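Local coordinates for uncharacterized protein (Acinetobacter baumannii, PDB 5D66) that is of unknown function but folds as an ankyrin repeat domain, a row of stacked helix pairs that in related proteins commonly binds other proteins, at residues R119-A123 and A124-V128; Q153-V156 and A157-K161; G80-K83 and I84-M87; M87-M90 and H91-L95. One frame throughout, in Å; residues are numbered along the deposited sequence.

Contact 1: R119-A123 and A124-V128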
loop_
_atom_site.group_PDB
_atom_site.type_symbol
_atom_site.label_atom_id
_atom_site.label_comp_id
_atom_site.label_asym_id
_atom_site.label_seq_id
_atom_site.Cartn_x
_atom_site.Cartn_y
_atom_site.Cartn_z
ATOM N N ARG A 119 -1.650 3.212 -9.802
ATOM C CA ARG A 119 -1.011 2.965 -11.100
ATOM C C ARG A 119 0.285 2.142 -10.908
ATOM O O ARG A 119 0.536 1.181 -11.627
ATOM C CB ARG A 119 -0.753 4.298 -11.823
ATOM C CG ARG A 119 -0.386 4.139 -13.258
ATOM C CD ARG A 119 0.094 5.472 -13.911
ATOM N NE ARG A 119 -0.642 6.713 -13.570
ATOM C CZ ARG A 119 -1.860 7.038 -14.029
ATOM N NH1 ARG A 119 -2.465 6.310 -14.943
ATOM N NH2 ARG A 119 -2.439 8.148 -13.600
ATOM N N THR A 120 1.094 2.569 -9.982
ATOM C CA THR A 120 2.378 1.962 -9.676
ATOM C C THR A 120 2.229 0.523 -9.239
ATOM O O THR A 120 2.998 -0.359 -9.682
ATOM C CB THR A 120 3.102 2.805 -8.640
ATOM O OG1 THR A 120 3.401 4.124 -9.194
ATOM C CG2 THR A 120 4.422 2.194 -8.171
ATOM N N LEU A 121 1.307 0.260 -8.335
ATOM C CA LEU A 121 1.078 -1.082 -7.832
ATOM C C LEU A 121 0.508 -2.023 -8.867
ATOM O O LEU A 121 0.866 -3.186 -8.904
ATOM C CB LEU A 121 0.256 -1.029 -6.553
ATOM C CG LEU A 121 0.995 -0.400 -5.343
ATOM C CD1 LEU A 121 -0.028 -0.163 -4.230
ATOM C CD2 LEU A 121 2.083 -1.240 -4.819
ATOM N N ILE A 122 -0.423 -1.521 -9.706
ATOM C CA ILE A 122 -0.894 -2.303 -10.825
ATOM C C ILE A 122 0.278 -2.716 -11.723
ATOM O O ILE A 122 0.411 -3.886 -12.101
ATOM C CB ILE A 122 -1.967 -1.554 -11.627
ATOM C CG1 ILE A 122 -3.279 -1.471 -10.829
ATOM C CG2 ILE A 122 -2.200 -2.227 -12.955
ATOM C CD1 ILE A 122 -4.278 -0.508 -11.455
ATOM N N ALA A 123 1.104 -1.742 -12.075
ATOM C CA ALA A 123 2.242 -1.983 -12.964
ATOM C C ALA A 123 3.217 -2.996 -12.372
ATOM O O ALA A 123 3.821 -3.776 -13.125
ATOM C CB ALA A 123 2.983 -0.697 -13.288
ATOM N N ALA A 124 3.393 -2.967 -11.043
ATOM C CA ALA A 124 4.284 -3.891 -10.388
ATOM C C ALA A 124 3.810 -5.344 -10.363
ATOM O O ALA A 124 4.607 -6.248 -10.200
ATOM C CB ALA A 124 4.547 -3.444 -8.941
ATOM N N GLY A 125 2.485 -5.525 -10.481
ATOM C CA GLY A 125 1.888 -6.852 -10.452
ATOM C C GLY A 125 1.105 -7.203 -9.243
ATOM O O GLY A 125 0.807 -8.392 -9.062
ATOM N N VAL A 126 0.751 -6.276 -8.365
ATOM C CA VAL A 126 -0.125 -6.651 -7.245
ATOM C C VAL A 126 -1.427 -7.207 -7.835
ATOM O O VAL A 126 -2.000 -6.624 -8.754
ATOM C CB VAL A 126 -0.371 -5.434 -6.332
ATOM C CG1 VAL A 126 -1.302 -5.845 -5.190
ATOM C CG2 VAL A 126 0.938 -4.915 -5.713
ATOM N N ASN A 127 -1.950 -8.266 -7.233
ATOM C CA ASN A 127 -3.121 -8.961 -7.772
ATOM C C ASN A 127 -4.360 -8.076 -7.618
ATOM O O ASN A 127 -4.890 -7.927 -6.484
ATOM C CB ASN A 127 -3.272 -10.258 -7.024
ATOM C CG ASN A 127 -4.530 -11.047 -7.394
ATOM O OD1 ASN A 127 -5.289 -10.668 -8.280
ATOM N ND2 ASN A 127 -4.758 -12.112 -6.677
ATOM N N VAL A 128 -4.882 -7.562 -8.712
ATOM C CA VAL A 128 -6.039 -6.695 -8.664
ATOM C C VAL A 128 -7.276 -7.405 -8.128
ATOM O O VAL A 128 -8.229 -6.749 -7.675
ATOM C CB VAL A 128 -6.332 -6.051 -10.028
ATOM C CG1 VAL A 128 -5.233 -5.090 -10.417
ATOM C CG2 VAL A 128 -6.606 -7.064 -11.093
HETATM O O HOH W 1 -1.565 -5.910 -11.395
#

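Contact 2: Q153-V156 and A157-K161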
loop_
_atom_site.group_PDB
_atom_site.type_symbol
_atom_site.label_atom_id
_atom_site.label_comp_id
_atom_site.label_asym_id
_atom_site.label_seq_id
_atom_site.Cartn_x
_atom_site.Cartn_y
_atom_site.Cartn_z
ATOM N N GLN A 153 -13.001 7.708 -10.081
ATOM C CA GLN A 153 -13.243 7.293 -11.468
ATOM C C GLN A 153 -11.948 6.840 -12.148
ATOM O O GLN A 153 -11.936 5.812 -12.845
ATOM C CB GLN A 153 -13.845 8.431 -12.280
ATOM C CG GLN A 153 -15.261 8.784 -11.888
ATOM C CD GLN A 153 -15.753 10.032 -12.589
ATOM O OE1 GLN A 153 -15.351 10.337 -13.687
ATOM N NE2 GLN A 153 -16.587 10.772 -11.906
ATOM N N GLN A 154 -10.860 7.576 -11.910
ATOM C CA GLN A 154 -9.566 7.268 -12.553
ATOM C C GLN A 154 -9.075 5.903 -12.036
ATOM O O GLN A 154 -8.609 5.074 -12.830
ATOM C CB GLN A 154 -8.555 8.373 -12.268
ATOM C CG GLN A 154 -8.949 9.635 -12.971
ATOM C CD GLN A 154 -8.277 10.889 -12.431
ATOM O OE1 GLN A 154 -7.382 10.807 -11.591
ATOM N NE2 GLN A 154 -8.662 12.035 -12.958
ATOM N N ILE A 155 -9.231 5.645 -10.743
ATOM C CA ILE A 155 -8.791 4.373 -10.139
ATOM C C ILE A 155 -9.643 3.227 -10.644
ATOM O O ILE A 155 -9.122 2.145 -10.960
ATOM C CB ILE A 155 -8.803 4.502 -8.624
ATOM C CG1 ILE A 155 -7.584 5.328 -8.179
ATOM C CG2 ILE A 155 -8.846 3.153 -7.927
ATOM C CD1 ILE A 155 -7.659 5.917 -6.838
ATOM N N VAL A 156 -10.979 3.395 -10.682
ATOM C CA VAL A 156 -11.838 2.381 -11.318
ATOM C C VAL A 156 -11.363 2.053 -12.733
ATOM O O VAL A 156 -11.253 0.888 -13.130
ATOM C CB VAL A 156 -13.294 2.762 -11.225
ATOM C CG1 VAL A 156 -14.172 1.870 -12.109
ATOM C CG2 VAL A 156 -13.781 2.729 -9.777
ATOM N N ALA A 157 -11.151 3.116 -13.532
ATOM C CA ALA A 157 -10.724 2.902 -14.894
ATOM C C ALA A 157 -9.419 2.128 -14.975
ATOM O O ALA A 157 -9.250 1.258 -15.823
ATOM C CB ALA A 157 -10.688 4.189 -15.649
ATOM N N LEU A 158 -8.464 2.492 -14.120
ATOM C CA LEU A 158 -7.152 1.802 -14.102
ATOM C C LEU A 158 -7.314 0.351 -13.765
ATOM O O LEU A 158 -6.728 -0.531 -14.409
ATOM C CB LEU A 158 -6.199 2.425 -13.060
ATOM C CG LEU A 158 -5.626 3.800 -13.392
ATOM C CD1 LEU A 158 -4.790 4.291 -12.198
ATOM C CD2 LEU A 158 -4.788 3.775 -14.599
ATOM N N LEU A 159 -8.084 0.062 -12.751
ATOM C CA LEU A 159 -8.290 -1.349 -12.290
ATOM C C LEU A 159 -8.919 -2.184 -13.391
ATOM O O LEU A 159 -8.535 -3.297 -13.666
ATOM C CB LEU A 159 -9.126 -1.419 -11.026
ATOM C CG LEU A 159 -8.370 -0.881 -9.775
ATOM C CD1 LEU A 159 -9.416 -0.612 -8.663
ATOM C CD2 LEU A 159 -7.345 -1.863 -9.245
ATOM N N LEU A 160 -9.972 -1.621 -14.002
ATOM C CA LEU A 160 -10.702 -2.354 -15.039
ATOM C C LEU A 160 -9.823 -2.566 -16.270
ATOM O O LEU A 160 -9.771 -3.677 -16.827
ATOM C CB LEU A 160 -11.992 -1.657 -15.390
ATOM C CG LEU A 160 -13.041 -1.634 -14.280
ATOM C CD1 LEU A 160 -14.204 -0.726 -14.731
ATOM C CD2 LEU A 160 -13.529 -2.995 -13.942
ATOM N N LYS A 161 -9.083 -1.558 -16.710
ATOM C CA LYS A 161 -8.251 -1.722 -17.901
ATOM C C LYS A 161 -7.157 -2.749 -17.624
ATOM O O LYS A 161 -6.762 -3.527 -18.528
ATOM C CB LYS A 161 -7.620 -0.395 -18.307
ATOM C CG LYS A 161 -6.647 -0.437 -19.482
ATOM C CD LYS A 161 -7.307 -0.993 -20.740
ATOM C CE LYS A 161 -6.512 -0.819 -21.937
ATOM N NZ LYS A 161 -5.279 -1.657 -21.892
#

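Contact 3: G80-K83 and I84-M87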
loop_
_atom_site.group_PDB
_atom_site.type_symbol
_atom_site.label_atom_id
_atom_site.label_comp_id
_atom_site.label_asym_id
_atom_site.label_seq_id
_atom_site.Cartn_x
_atom_site.Cartn_y
_atom_site.Cartn_z
ATOM N N GLY A 80 0.298 6.286 0.326
ATOM C CA GLY A 80 0.701 7.066 -0.846
ATOM C C GLY A 80 2.084 7.678 -0.722
ATOM O O GLY A 80 2.361 8.720 -1.298
ATOM N N TYR A 81 2.950 7.039 0.052
ATOM C CA TYR A 81 4.345 7.507 0.194
ATOM C C TYR A 81 5.096 6.873 -0.993
ATOM O O TYR A 81 5.778 5.866 -0.881
ATOM C CB TYR A 81 4.916 7.074 1.529
ATOM C CG TYR A 81 4.321 7.755 2.750
ATOM C CD1 TYR A 81 3.472 8.862 2.674
ATOM C CD2 TYR A 81 4.616 7.267 4.008
ATOM C CE1 TYR A 81 2.945 9.445 3.820
ATOM C CE2 TYR A 81 4.116 7.887 5.162
ATOM C CZ TYR A 81 3.283 8.965 5.033
ATOM O OH TYR A 81 2.788 9.563 6.177
ATOM N N LEU A 82 4.990 7.543 -2.131
ATOM C CA LEU A 82 5.280 6.897 -3.380
ATOM C C LEU A 82 6.800 6.759 -3.599
ATOM O O LEU A 82 7.235 5.758 -4.161
ATOM C CB LEU A 82 4.553 7.668 -4.460
ATOM C CG LEU A 82 4.660 7.093 -5.860
ATOM C CD1 LEU A 82 4.191 5.636 -5.900
ATOM C CD2 LEU A 82 3.803 7.980 -6.751
ATOM N N LYS A 83 7.591 7.710 -3.110
ATOM C CA LYS A 83 9.040 7.589 -3.266
ATOM C C LYS A 83 9.562 6.363 -2.480
ATOM O O LYS A 83 10.305 5.543 -3.006
ATOM C CB LYS A 83 9.769 8.885 -2.842
ATOM C CG LYS A 83 9.434 10.001 -3.838
ATOM C CD LYS A 83 10.002 11.305 -3.425
ATOM C CE LYS A 83 9.906 12.330 -4.519
ATOM N NZ LYS A 83 10.592 13.550 -4.088
ATOM N N ILE A 84 9.119 6.202 -1.239
ATOM C CA ILE A 84 9.518 5.032 -0.450
ATOM C C ILE A 84 8.934 3.782 -1.094
ATOM O O ILE A 84 9.631 2.767 -1.190
ATOM C CB ILE A 84 9.123 5.180 1.007
ATOM C CG1 ILE A 84 9.932 6.298 1.674
ATOM C CG2 ILE A 84 9.379 3.862 1.750
ATOM C CD1 ILE A 84 9.563 6.586 3.105
ATOM N N LEU A 85 7.669 3.832 -1.504
ATOM C CA LEU A 85 7.087 2.648 -2.125
ATOM C C LEU A 85 7.928 2.152 -3.319
ATOM O O LEU A 85 8.190 0.946 -3.435
ATOM C CB LEU A 85 5.662 2.933 -2.570
ATOM C CG LEU A 85 4.987 1.809 -3.302
ATOM C CD1 LEU A 85 4.780 0.598 -2.351
ATOM C CD2 LEU A 85 3.687 2.212 -3.900
ATOM N N ARG A 86 8.328 3.075 -4.203
ATOM C CA ARG A 86 9.122 2.693 -5.363
ATOM C C ARG A 86 10.430 2.017 -4.923
ATOM O O ARG A 86 10.855 1.063 -5.552
ATOM C CB ARG A 86 9.349 3.840 -6.268
ATOM C CG ARG A 86 8.126 4.305 -6.961
ATOM C CD ARG A 86 8.493 5.369 -8.005
ATOM N NE ARG A 86 7.403 6.276 -8.384
ATOM C CZ ARG A 86 6.338 5.944 -9.125
ATOM N NH1 ARG A 86 6.169 4.711 -9.611
ATOM N NH2 ARG A 86 5.425 6.868 -9.418
HETATM N N MSE A 87 11.047 2.524 -3.869
HETATM C CA MSE A 87 12.247 1.881 -3.337
HETATM C C MSE A 87 11.955 0.459 -2.913
HETATM O O MSE A 87 12.733 -0.493 -3.192
HETATM C CB MSE A 87 12.837 2.639 -2.165
HETATM C CG MSE A 87 13.194 4.036 -2.373
HETATM SE SE MSE A 87 13.627 4.856 -0.644
HETATM C CE MSE A 87 13.384 6.669 -1.234
#

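Contact 4: M87-M90 and H91-L95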
loop_
_atom_site.group_PDB
_atom_site.type_symbol
_atom_site.label_atom_id
_atom_site.label_comp_id
_atom_site.label_asym_id
_atom_site.label_seq_id
_atom_site.Cartn_x
_atom_site.Cartn_y
_atom_site.Cartn_z
HETATM N N MSE A 87 11.047 2.524 -3.869
HETATM C CA MSE A 87 12.247 1.881 -3.337
HETATM C C MSE A 87 11.955 0.459 -2.913
HETATM O O MSE A 87 12.733 -0.493 -3.192
HETATM C CB MSE A 87 12.837 2.639 -2.165
HETATM C CG MSE A 87 13.194 4.036 -2.373
HETATM SE SE MSE A 87 13.627 4.856 -0.644
HETATM C CE MSE A 87 13.384 6.669 -1.234
ATOM N N THR A 88 10.858 0.260 -2.194
ATOM C CA THR A 88 10.516 -1.091 -1.757
ATOM C C THR A 88 10.274 -2.054 -2.928
ATOM O O THR A 88 10.621 -3.238 -2.846
ATOM C CB THR A 88 9.372 -1.131 -0.719
ATOM O OG1 THR A 88 8.102 -0.927 -1.315
ATOM C CG2 THR A 88 9.552 -0.215 0.434
ATOM N N LEU A 89 9.630 -1.540 -3.977
ATOM C CA LEU A 89 9.354 -2.348 -5.143
ATOM C C LEU A 89 10.600 -2.824 -5.895
ATOM O O LEU A 89 10.586 -3.827 -6.546
ATOM C CB LEU A 89 8.368 -1.627 -6.080
ATOM C CG LEU A 89 6.969 -1.390 -5.534
ATOM C CD1 LEU A 89 6.187 -0.465 -6.460
ATOM C CD2 LEU A 89 6.242 -2.674 -5.419
HETATM N N MSE A 90 11.683 -2.069 -5.741
HETATM C CA MSE A 90 12.990 -2.381 -6.334
HETATM C C MSE A 90 13.834 -3.272 -5.399
HETATM O O MSE A 90 14.897 -3.742 -5.833
HETATM C CB MSE A 90 13.742 -1.080 -6.632
HETATM C CG MSE A 90 13.212 -0.346 -7.828
HETATM SE SE MSE A 90 13.260 -1.366 -9.482
HETATM C CE MSE A 90 14.978 -2.057 -9.456
ATOM N N HIS A 91 13.381 -3.474 -4.144
ATOM C CA HIS A 91 14.177 -4.144 -3.123
ATOM C C HIS A 91 13.366 -5.145 -2.364
ATOM O O HIS A 91 13.449 -5.261 -1.151
ATOM C CB HIS A 91 14.785 -3.135 -2.175
ATOM C CG HIS A 91 15.827 -2.284 -2.827
ATOM N ND1 HIS A 91 17.124 -2.700 -3.072
ATOM C CD2 HIS A 91 15.702 -1.086 -3.442
ATOM C CE1 HIS A 91 17.754 -1.743 -3.733
ATOM N NE2 HIS A 91 16.918 -0.771 -3.973
ATOM N N GLY A 92 12.588 -5.932 -3.084
ATOM C CA GLY A 92 12.061 -7.164 -2.544
ATOM C C GLY A 92 10.660 -7.119 -1.969
ATOM O O GLY A 92 10.242 -8.110 -1.332
ATOM N N ALA A 93 9.878 -6.092 -2.248
ATOM C CA ALA A 93 8.515 -6.073 -1.741
ATOM C C ALA A 93 7.784 -7.373 -2.101
ATOM O O ALA A 93 7.790 -7.805 -3.246
ATOM C CB ALA A 93 7.776 -4.901 -2.376
ATOM N N ASP A 94 7.140 -7.968 -1.094
ATOM C CA ASP A 94 6.352 -9.176 -1.312
ATOM C C ASP A 94 4.953 -8.768 -1.712
ATOM O O ASP A 94 4.187 -8.305 -0.870
ATOM C CB ASP A 94 6.328 -9.991 -0.025
ATOM C CG ASP A 94 5.494 -11.234 -0.133
ATOM O OD1 ASP A 94 4.892 -11.460 -1.207
ATOM O OD2 ASP A 94 5.446 -12.007 0.863
ATOM N N LEU A 95 4.639 -8.813 -3.005
ATOM C CA LEU A 95 3.397 -8.294 -3.474
ATOM C C LEU A 95 2.205 -9.098 -3.012
ATOM O O LEU A 95 1.028 -8.688 -3.110
ATOM C CB LEU A 95 3.384 -8.145 -5.006
ATOM C CG LEU A 95 4.552 -7.356 -5.612
ATOM C CD1 LEU A 95 4.298 -7.240 -7.090
ATOM C CD2 LEU A 95 4.755 -6.039 -4.923
#

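Contact 1: R119-A123 and A124-V128
A Schellman motif finishes helix 115-124, with Leu121 and Ile122 of the last turn receiving the N-H groups of Gly125 and Val126. The outer bond runs from Val126 N to Leu121 O, at 3.1 Å, and meets that carbonyl with a C=O...N angle of 158°. Inside it, Gly125 N lies 3.1 Å from Ile122 O but comes in from above the carbonyl plane; its second reach, to Leu121 O, is weak. Glycine suits the turning position, since with phi at 109° a CB would be jammed against the carbonyl oxygen of Ala124. One residue earlier, Ala124 N still makes an ordinary helical bond to Thr120 O.

The hydrophobic pair that accompanies such a cap is present too. Leu121 and Val126 lie side by side and point the same way, CD2 of the leucine 4.0 Å from CG2 of the valine. That branch, Val126 CG2, is the one set beside the valine's backbone N, which puts it over Leu121 O as well, 3.6 Å away. In the ankyrin fold this end leads into the loop before the next helix pair, and Val126 is covered by Leu95, Thr104 and Leu106. On another side Ile122 CG1 meets Val128 CG1 at 4.1 Å, the two branched chains crossing at a slant. A water donates to both Ile122 O and Val126 O, bridging the last turn to the departing chain.

Contact 2: Q153-V156 and A157-K161
Gln153 O and Ala157 N begin a run of four regular helical bonds, the strongest polar links here. Their separation is 2.9 Å and the N-H...O angle is 165°. Leu158 N, Leu159 N and Leu160 N repeat the bond to Gln154 O, Ile155 O and Val156 O in turn, each carbonyl receiving its donor at a modest tilt from its plane. The side-chain amide of Gln153 points off the helix, where NE2 bonds to Gly148 O.

Above these bonds the three leucines share one shape. With chi1 near -70°, CG is anti to the residue's own carbonyl carbon and leans back over the preceding turn; Leu158 CG comes within 3.3 Å of Gln154 O. This stretch is the middle of helix 150-162, which in the ankyrin stack is flanked by helices 115-124 and 186-194 and backed by helix 138-144. Apolar chains therefore suit most of its sides. Ile155 and Leu159 lie alongside one another, CG2 of the isoleucine 3.9 Å from CD1 of the leucine, and both also press on helix 138-144. Val156 and Leu160 form a second parallel pair: CG1, anti to the valine's backbone N at chi1 169°, is 3.7 Å from Leu160 CD1. Leu160 continues to Leu191 and Leu192, while Leu158 faces Arg119 and Ile122.

Contact 3: G80-K83 and I84-M87
The guanidinium of Arg86 carries Leu82 on one face, with Leu82 CD1 standing 3.8 Å above the plane, over its centre. Nearer the rim, Leu82 CD2 approaches Arg86 NH2 at 3.3 Å, a distance to be read with caution because both side chains have a second conformer. The contact spans the first turns of helix 82-90 in the ankyrin repeat stack, and the i to i+4 spacing is what brings the two chains together. Leu82 has CG anti to its backbone N (chi1 -176°); Arg86, extended from CG to NE, leans back along the helix and passes across the leucine at a slant. A long aliphatic stem with a flat charged end suits this exposed place, and Arg86 NH1 makes a weak hydrogen bond to Thr120 OG1.

Tyr81 holds the N-cap position and is the centre of an inverse gamma turn. Its backbone oxygen accepts Leu85 N at 2.8 Å, opening the helical bonds, while its ring packs against Tyr75 and Ala76. Gly80 just before it has the positive phi of the Schellman motif that ends the preceding helix, a conformation favouring glycine. Leu85, buried against Leu121 and Ala76, sets CD2 4.0 Å from Leu82 CD1. Two residues on, Met87 N bonds to Lys83 O, and the selenomethionine chain, extended beyond CG, leans back along the helix, placing Met87 CE 3.7 Å from Lys83 O.

Contact 4: M87-M90 and H91-L95
Thr88 and the residues from His91 to Ala93 carry the polar part of this helix end. Thr88 O takes two N-H groups, His91 N at 3.1 Å and Ala93 N at 3.0 Å, and they arrive from opposite faces of the carbonyl plane. The histidine donor sits well above that plane, 72° out of it, while the alanine donor lies closer in line with the C=O bond. Two donors on one oxygen hold the chain as it leaves helix 82-90. Gly92 makes the turn between them possible: its phi of 96° would push a CB against His91 O. A bond reaching back five residues, with a positive-phi glycine just before its donor, marks a glycine-containing helix end, here leading into the loop before helix 106-111 of the ankyrin stack. The hydroxyl of Thr88 bonds to Leu85 O, a carbonyl of the preceding turn, as threonines in helices often do.

A second kind of approach involves the imidazole of His91. Its CD2 edge lies 3.0 Å from Met87 O, which is in the plane of the ring, and the carbonyl oxygen of Met90 lies over one face.

Apolar contacts complete the turn. Leu89 CD2 touches Leu95 CD2 at 3.7 Å, the two side chains crossing at about a right angle, and Ala93 CB lies 4.1 Å from Leu89 CD2. The small alanine points into the helix end, where its CB also rests 3.3 Å from Thr88 O.

Around this end of the helix, Tyr73 of helix 72-79 packs on Thr88, Leu89, Ala93 and Leu95; His91 reaches Ile56 and Glu57 of helix 49-57, and Leu89 meets Thr120 and Ala124 of helix 115-124.

Reading from the N terminus, contact 3 comes first, at the start of helix 82-90, and contact 4 follows at the end of the same helix; they share Met87. Contact 1 then closes helix 115-124, and contact 2 lies within helix 150-162. All are local, in series along the chain, so none encloses or crosses another. The three helices stand in a row: contact 1 occupies the middle one, touching contact 3 through Leu121 and Leu85, contact 4 through Ala124 and Leu95, and contact 2 through Ile122 and Leu159. Contacts 2 and 3 are separate, their nearest atoms about 10 Å apart.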